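Local coordinates for tricorn protease (Thermoplasma acidophilum, PDB 1K32), which degrades peptides as a large oligomeric serine protease, probably acting downstream of the proteasome in protein breakdown, at residues G591-Y596 with T604-N609; D161-I166 with I189-G194. One frame throughout, in Å; residues are numbered along the deposited sequence.

Following the chain from the N terminus, interaction 2 comes first: 161-166 pairs with 189-194 and closes a loop of 22 intervening residues. Interaction 1 closes a shorter connection of seven residues, between 591-596 and 604-609. The two lie in series, neither nested nor crossed, since the first is complete long before the second begins. Each joins neighbouring strands of a different four-stranded antiparallel sheet, the kind of unit from which the beta-propeller parts of this protein are built. Interaction 2 links the second and third strands of its sheet, interaction 1 the third and fourth. Their centres are about 67 Å apart, on opposite sides of the chain's centre.

Interaction 1. Residues G591-Y596 with T604-N609; sequences GVLLKY and TEVKNN
A beta hairpin with a classic bulge joins the third strand of a four-stranded propeller sheet to the fourth, an edge strand within the chain, through segments 591-596 and 604-609. The axes of the short segments run antiparallel at 144° and approach to 4.5 Å. The bulge follows from the register: V606 and K607 both face L593, whereas L594 pairs with E605 and K595 with T604. Four backbone hydrogen bonds fix this pairing. L593 N donates to K607 O at 2.8 Å, and V606 N returns a bond to L593 O at 2.9 Å, so both bulge residues bond to the same leucine. Beyond the bulge K595 and T604 bond reciprocally, K595 N to T604 O and T604 N to K595 O. The side chains follow the same register. L593 and V606 lie alongside each other and point the same way, with L593 CD2 4.1 Å from V606 CG1; both also touch L570 of strand 568-573. The other methyl, V606 CG2, sits 3.5 Å from K595 CB, where the lysine chain begins its fully extended run away from the partner strand. K607 likewise leads away, its NZ forming a salt bridge with E642 and its cation meeting the ring of F634. V592 CG2, opposite the backbone N about the CA-CB bond, turns to the partner strand and meets the extended E605 chain at about a right angle, 3.3 Å from E605 CG.

Interaction 2. Residues D161-I166 with I189-G194; sequences DGRRVI and IEVNSG
R164 and E190 meet across the second and third strands of a propeller sheet, where V165 and I189 form an antiparallel non-hydrogen-bonded pair. The E190 chain runs out straight, CG opposite the backbone N (chi1 -164°), and carries its carboxylate across to 161-166. There OE2 accepts R164 N at 3.0 Å, nearly straight at 171°, through the anti lone pair. The R164 chain bends at its third torsion, bringing its guanidinium back to the same carboxylate in a salt bridge through NH2, whose detail is doubtful because NH2 sits too close to other atoms. E190 OE1 uses its own anti lone pair for G194 N, 2.6 Å away, tying the carboxylate also to the backbone at G194. E190 N in turn donates to R164 O at 2.9 Å. R163, extended from CG to NE, runs alongside E190 O to I189: I189 CD1 lies over the centre of one guanidinium face, 3.6 Å above its plane, and E190 O lies at the edge, in plane, where R163 NH2 donates to it, though that oxygen is less surely placed. On the face of V165 and I189, I189 CD1 also reaches V165 CG2 at 4.0 Å. Were E190 replaced by an alanine, R164 N and G194 N would probably lose their carboxylate acceptors and the R164 guanidinium this counter-charge. The chemistry implies that one buried carboxylate, probably ionised beside R164, joins the backbone at R164 and G194 with an arginine side chain.

Interaction 1. Residues G591-Y596 with T604-N609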
ATOM      1  N   GLY A 591       6.031  26.598 -11.417  1.00 22.81           N
ATOM      2  CA  GLY A 591       4.942  25.985 -12.147  1.00 23.56           C
ATOM      3  C   GLY A 591       4.758  24.518 -11.838  1.00 24.27           C
ATOM      4  O   GLY A 591       5.548  23.911 -11.120  1.00 23.20           O
ATOM      5  N   VAL A 592       3.700  23.944 -12.396  1.00 24.06           N
ATOM      6  CA  VAL A 592       3.394  22.539 -12.194  1.00 25.44           C
ATOM      7  C   VAL A 592       3.006  21.905 -13.524  1.00 24.76           C
ATOM      8  O   VAL A 592       2.480  22.577 -14.415  1.00 25.21           O
ATOM      9  CB  VAL A 592       2.231  22.362 -11.181  1.00 26.07           C
ATOM     10  CG1 VAL A 592       1.026  23.180 -11.612  1.00 28.76           C
ATOM     11  CG2 VAL A 592       1.855  20.896 -11.075  1.00 29.86           C
ATOM     12  N   LEU A 593       3.300  20.618 -13.662  1.00 23.17           N
ATOM     13  CA  LEU A 593       2.970  19.872 -14.865  1.00 23.83           C
ATOM     14  C   LEU A 593       1.703  19.101 -14.557  1.00 24.73           C
ATOM     15  O   LEU A 593       1.659  18.302 -13.618  1.00 24.46           O
ATOM     16  CB  LEU A 593       4.095  18.906 -15.230  1.00 24.72           C
ATOM     17  CG  LEU A 593       3.926  18.160 -16.557  1.00 26.32           C
ATOM     18  CD1 LEU A 593       3.927  19.158 -17.718  1.00 24.30           C
ATOM     19  CD2 LEU A 593       5.050  17.155 -16.708  1.00 25.13           C
ATOM     20  N   LEU A 594       0.665  19.344 -15.343  1.00 25.06           N
ATOM     21  CA  LEU A 594      -0.611  18.689 -15.121  1.00 25.40           C
ATOM     22  C   LEU A 594      -0.902  17.697 -16.225  1.00 27.01           C
ATOM     23  O   LEU A 594      -0.412  17.834 -17.344  1.00 28.50           O
ATOM     24  CB  LEU A 594      -1.730  19.737 -15.051  1.00 25.02           C
ATOM     25  CG  LEU A 594      -1.587  20.774 -13.937  1.00 23.38           C
ATOM     26  CD1 LEU A 594      -2.619  21.872 -14.129  1.00 26.28           C
ATOM     27  CD2 LEU A 594      -1.744  20.108 -12.576  1.00 22.18           C
ATOM     28  N   LYS A 595      -1.703  16.697 -15.899  1.00 28.46           N
ATOM     29  CA  LYS A 595      -2.083  15.676 -16.859  1.00 31.75           C
ATOM     30  C   LYS A 595      -3.599  15.659 -16.973  1.00 31.31           C
ATOM     31  O   LYS A 595      -4.304  15.453 -15.987  1.00 31.89           O
ATOM     32  CB  LYS A 595      -1.582  14.309 -16.396  1.00 33.64           C
ATOM     33  CG  LYS A 595      -1.934  13.148 -17.296  1.00 36.60           C
ATOM     34  CD  LYS A 595      -1.393  11.861 -16.681  1.00 39.79           C
ATOM     35  CE  LYS A 595      -1.723  10.634 -17.512  1.00 43.27           C
ATOM     36  NZ  LYS A 595      -1.267   9.379 -16.828  1.00 44.63           N
ATOM     37  N   TYR A 596      -4.089  15.893 -18.180  1.00 30.02           N
ATOM     38  CA  TYR A 596      -5.517  15.890 -18.450  1.00 31.30           C
ATOM     39  C   TYR A 596      -5.863  14.612 -19.193  1.00 31.67           C
ATOM     40  O   TYR A 596      -5.393  14.382 -20.306  1.00 30.53           O
ATOM     41  CB  TYR A 596      -5.892  17.109 -19.299  1.00 31.06           C
ATOM     42  CG  TYR A 596      -7.293  17.086 -19.876  1.00 32.56           C
ATOM     43  CD1 TYR A 596      -7.553  16.476 -21.103  1.00 34.21           C
ATOM     44  CD2 TYR A 596      -8.350  17.705 -19.216  1.00 32.89           C
ATOM     45  CE1 TYR A 596      -8.837  16.490 -21.661  1.00 34.96           C
ATOM     46  CE2 TYR A 596      -9.634  17.727 -19.761  1.00 34.44           C
ATOM     47  CZ  TYR A 596      -9.868  17.118 -20.983  1.00 34.62           C
ATOM     48  OH  TYR A 596     -11.126  17.141 -21.527  1.00 36.09           O
ATOM     49  N   THR A 604      -4.675  15.565 -13.192  1.00 35.97           N
ATOM     50  CA  THR A 604      -3.832  15.167 -12.070  1.00 35.53           C
ATOM     51  C   THR A 604      -2.470  15.847 -12.158  1.00 35.81           C
ATOM     52  O   THR A 604      -2.043  16.264 -13.236  1.00 35.13           O
ATOM     53  CB  THR A 604      -3.620  13.629 -12.040  1.00 35.17           C
ATOM     54  OG1 THR A 604      -3.100  13.191 -13.302  1.00 36.10           O
ATOM     55  CG2 THR A 604      -4.930  12.911 -11.776  1.00 34.29           C
ATOM     56  N   GLU A 605      -1.790  15.952 -11.019  1.00 35.67           N
ATOM     57  CA  GLU A 605      -0.478  16.580 -10.956  1.00 36.44           C
ATOM     58  C   GLU A 605       0.616  15.555 -11.216  1.00 36.91           C
ATOM     59  O   GLU A 605       0.684  14.526 -10.548  1.00 38.08           O
ATOM     60  CB  GLU A 605      -0.263  17.210  -9.583  1.00 38.24           C
ATOM     61  CG  GLU A 605       0.903  18.171  -9.519  1.00 40.53           C
ATOM     62  CD  GLU A 605       1.016  18.841  -8.165  1.00 40.75           C
ATOM     63  OE1 GLU A 605       1.528  18.201  -7.232  1.00 41.68           O
ATOM     64  OE2 GLU A 605       0.580  20.006  -8.032  1.00 41.79           O
ATOM     65  N   VAL A 606       1.474  15.845 -12.185  1.00 35.26           N
ATOM     66  CA  VAL A 606       2.559  14.942 -12.536  1.00 34.69           C
ATOM     67  C   VAL A 606       3.864  15.333 -11.858  1.00 33.50           C
ATOM     68  O   VAL A 606       4.661  14.472 -11.503  1.00 32.39           O
ATOM     69  CB  VAL A 606       2.795  14.922 -14.061  1.00 35.25           C
ATOM     70  CG1 VAL A 606       3.932  13.976 -14.404  1.00 35.62           C
ATOM     71  CG2 VAL A 606       1.525  14.514 -14.775  1.00 36.81           C
ATOM     72  N   LYS A 607       4.075  16.634 -11.683  1.00 32.32           N
ATOM     73  CA  LYS A 607       5.299  17.136 -11.069  1.00 32.42           C
ATOM     74  C   LYS A 607       5.092  18.589 -10.659  1.00 31.68           C
ATOM     75  O   LYS A 607       4.462  19.351 -11.391  1.00 32.17           O
ATOM     76  CB  LYS A 607       6.442  17.052 -12.084  1.00 34.53           C
ATOM     77  CG  LYS A 607       7.832  17.130 -11.491  1.00 39.33           C
ATOM     78  CD  LYS A 607       8.203  15.833 -10.768  1.00 39.71           C
ATOM     79  CE  LYS A 607       8.256  14.644 -11.720  1.00 41.15           C
ATOM     80  NZ  LYS A 607       8.817  13.429 -11.043  1.00 40.54           N
ATOM     81  N   ASN A 608       5.617  18.978  -9.500  1.00 30.11           N
ATOM     82  CA  ASN A 608       5.481  20.359  -9.045  1.00 31.05           C
ATOM     83  C   ASN A 608       6.837  21.012  -8.801  1.00 30.23           C
ATOM     84  O   ASN A 608       7.876  20.393  -9.015  1.00 31.83           O
ATOM     85  CB  ASN A 608       4.628  20.440  -7.770  1.00 32.14           C
ATOM     86  CG  ASN A 608       5.248  19.701  -6.592  1.00 34.19           C
ATOM     87  OD1 ASN A 608       6.396  19.260  -6.646  1.00 34.22           O
ATOM     88  ND2 ASN A 608       4.483  19.573  -5.513  1.00 36.84           N
ATOM     89  N   ASN A 609       6.818  22.268  -8.368  1.00 29.18           N
ATOM     90  CA  ASN A 609       8.034  23.017  -8.088  1.00 29.51           C
ATOM     91  C   ASN A 609       8.941  23.152  -9.304  1.00 28.57           C
ATOM     92  O   ASN A 609      10.167  23.166  -9.176  1.00 27.25           O
ATOM     93  CB  ASN A 609       8.794  22.362  -6.931  1.00 31.71           C
ATOM     94  CG  ASN A 609       8.037  22.449  -5.621  1.00 33.42           C
ATOM     95  OD1 ASN A 609       8.141  21.570  -4.773  1.00 36.29           O
ATOM     96  ND2 ASN A 609       7.274  23.522  -5.447  1.00 35.30           N
TER

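Interaction 2. Residues D161-I166 with I189-G194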
ATOM      1  N   ASP A 161      40.152  76.160   6.262  1.00 37.75           N
ATOM      2  CA  ASP A 161      40.073  77.278   7.191  1.00 40.01           C
ATOM      3  C   ASP A 161      38.960  77.064   8.214  1.00 39.27           C
ATOM      4  O   ASP A 161      38.256  77.995   8.591  1.00 38.75           O
ATOM      5  CB  ASP A 161      39.831  78.564   6.406  1.00 43.09           C
ATOM      6  CG  ASP A 161      40.816  78.735   5.269  1.00 47.09           C
ATOM      7  OD1 ASP A 161      42.034  78.749   5.547  1.00 49.14           O
ATOM      8  OD2 ASP A 161      40.379  78.845   4.102  1.00 50.17           O
ATOM      9  N   GLY A 162      38.806  75.820   8.652  1.00 39.19           N
ATOM     10  CA  GLY A 162      37.782  75.512   9.627  1.00 39.53           C
ATOM     11  C   GLY A 162      36.402  75.214   9.066  1.00 40.13           C
ATOM     12  O   GLY A 162      35.608  74.540   9.726  1.00 40.63           O
ATOM     13  N   ARG A 163      36.084  75.696   7.868  1.00 38.12           N
ATOM     14  CA  ARG A 163      34.754  75.416   7.338  1.00 37.21           C
ATOM     15  C   ARG A 163      34.652  74.155   6.495  1.00 35.01           C
ATOM     16  O   ARG A 163      35.582  73.786   5.778  1.00 34.79           O
ATOM     17  CB  ARG A 163      34.199  76.619   6.569  1.00 39.51           C
ATOM     18  CG  ARG A 163      35.190  77.397   5.748  1.00 43.27           C
ATOM     19  CD  ARG A 163      34.472  78.527   5.039  1.00 43.65           C
ATOM     20  NE  ARG A 163      35.333  79.205   4.080  1.00 44.47           N
ATOM     21  CZ  ARG A 163      34.888  79.964   3.085  1.00 44.34           C
ATOM     22  NH1 ARG A 163      35.755  80.541   2.265  1.00 44.76           N
ATOM     23  NH2 ARG A 163      33.583  80.137   2.901  1.00 40.38           N
ATOM     24  N   ARG A 164      33.502  73.496   6.603  1.00 32.31           N
ATOM     25  CA  ARG A 164      33.241  72.258   5.889  1.00 30.13           C
ATOM     26  C   ARG A 164      32.833  72.487   4.435  1.00 27.33           C
ATOM     27  O   ARG A 164      32.023  73.363   4.141  1.00 25.58           O
ATOM     28  CB  ARG A 164      32.136  71.474   6.603  1.00 30.72           C
ATOM     29  CG  ARG A 164      32.340  71.332   8.123  1.00 35.88           C
ATOM     30  CD  ARG A 164      31.422  70.263   8.711  1.00 37.58           C
ATOM     31  NE  ARG A 164      30.683  70.699   9.894  1.00 41.59           N
ATOM     32  CZ  ARG A 164      29.952  71.804   9.946  1.00 42.38           C
ATOM     33  NH1 ARG A 164      29.301  72.131  11.050  1.00 41.24           N
ATOM     34  NH2 ARG A 164      29.889  72.598   8.892  1.00 46.07           N
ATOM     35  N   VAL A 165      33.414  71.696   3.536  1.00 25.97           N
ATOM     36  CA  VAL A 165      33.097  71.764   2.107  1.00 23.99           C
ATOM     37  C   VAL A 165      32.411  70.434   1.796  1.00 24.18           C
ATOM     38  O   VAL A 165      32.953  69.362   2.066  1.00 21.39           O
ATOM     39  CB  VAL A 165      34.356  71.908   1.228  1.00 23.28           C
ATOM     40  CG1 VAL A 165      33.938  72.085  -0.234  1.00 21.44           C
ATOM     41  CG2 VAL A 165      35.177  73.106   1.676  1.00 22.51           C
ATOM     42  N   ILE A 166      31.213  70.505   1.235  1.00 22.42           N
ATOM     43  CA  ILE A 166      30.472  69.292   0.967  1.00 22.96           C
ATOM     44  C   ILE A 166      30.217  69.014  -0.497  1.00 23.16           C
ATOM     45  O   ILE A 166      29.715  69.856  -1.236  1.00 20.42           O
ATOM     46  CB  ILE A 166      29.145  69.310   1.753  1.00 23.58           C
ATOM     47  CG1 ILE A 166      29.473  69.281   3.258  1.00 22.99           C
ATOM     48  CG2 ILE A 166      28.252  68.145   1.335  1.00 22.11           C
ATOM     49  CD1 ILE A 166      28.305  69.509   4.173  1.00 27.87           C
ATOM     50  N   ILE A 189      29.604  74.987   0.575  1.00 24.83           N
ATOM     51  CA  ILE A 189      30.631  75.378   1.531  1.00 25.76           C
ATOM     52  C   ILE A 189      30.019  76.129   2.709  1.00 26.44           C
ATOM     53  O   ILE A 189      29.067  76.897   2.556  1.00 24.41           O
ATOM     54  CB  ILE A 189      31.718  76.251   0.865  1.00 26.43           C
ATOM     55  CG1 ILE A 189      32.901  76.415   1.810  1.00 26.94           C
ATOM     56  CG2 ILE A 189      31.162  77.619   0.517  1.00 25.98           C
ATOM     57  CD1 ILE A 189      34.147  76.934   1.130  1.00 26.98           C
ATOM     58  N   GLU A 190      30.566  75.888   3.893  1.00 27.20           N
ATOM     59  CA  GLU A 190      30.075  76.532   5.099  1.00 29.65           C
ATOM     60  C   GLU A 190      30.565  77.975   5.078  1.00 31.25           C
ATOM     61  O   GLU A 190      31.715  78.231   4.750  1.00 30.05           O
ATOM     62  CB  GLU A 190      30.615  75.792   6.323  1.00 28.97           C
ATOM     63  CG  GLU A 190      29.901  76.090   7.625  1.00 30.66           C
ATOM     64  CD  GLU A 190      30.481  75.299   8.787  1.00 30.26           C
ATOM     65  OE1 GLU A 190      29.858  75.261   9.866  1.00 32.28           O
ATOM     66  OE2 GLU A 190      31.568  74.710   8.624  1.00 32.48           O
ATOM     67  N   VAL A 191      29.690  78.920   5.397  1.00 35.20           N
ATOM     68  CA  VAL A 191      30.082  80.327   5.398  1.00 40.13           C
ATOM     69  C   VAL A 191      30.025  80.888   6.815  1.00 42.96           C
ATOM     70  O   VAL A 191      30.835  81.726   7.207  1.00 45.32           O
ATOM     71  CB  VAL A 191      29.171  81.171   4.471  1.00 39.14           C
ATOM     72  CG1 VAL A 191      29.401  80.783   3.027  1.00 38.78           C
ATOM     73  CG2 VAL A 191      27.715  80.962   4.837  1.00 40.97           C
ATOM     74  N   ASN A 192      29.057  80.410   7.576  1.00 45.38           N
ATOM     75  CA  ASN A 192      28.865  80.830   8.950  1.00 47.58           C
ATOM     76  C   ASN A 192      28.671  79.514   9.681  1.00 47.41           C
ATOM     77  O   ASN A 192      27.879  78.695   9.233  1.00 47.20           O
ATOM     78  CB  ASN A 192      27.608  81.699   9.047  1.00 50.42           C
ATOM     79  CG  ASN A 192      27.064  81.781  10.451  1.00 53.46           C
ATOM     80  OD1 ASN A 192      27.789  82.113  11.390  1.00 56.56           O
ATOM     81  ND2 ASN A 192      25.775  81.483  10.608  1.00 54.38           N
ATOM     82  N   SER A 193      29.393  79.302  10.782  1.00 45.83           N
ATOM     83  CA  SER A 193      29.283  78.049  11.525  1.00 45.59           C
ATOM     84  C   SER A 193      27.863  77.494  11.477  1.00 43.78           C
ATOM     85  O   SER A 193      26.960  78.011  12.127  1.00 44.43           O
ATOM     86  CB  SER A 193      29.724  78.234  12.984  1.00 45.80           C
ATOM     87  OG  SER A 193      28.761  78.939  13.734  1.00 48.29           O
ATOM     88  N   GLY A 194      27.667  76.448  10.681  1.00 40.99           N
ATOM     89  CA  GLY A 194      26.349  75.852  10.570  1.00 38.68           C
ATOM     90  C   GLY A 194      25.547  76.283   9.351  1.00 35.73           C
ATOM     91  O   GLY A 194      24.570  75.635   9.007  1.00 36.12           O
TER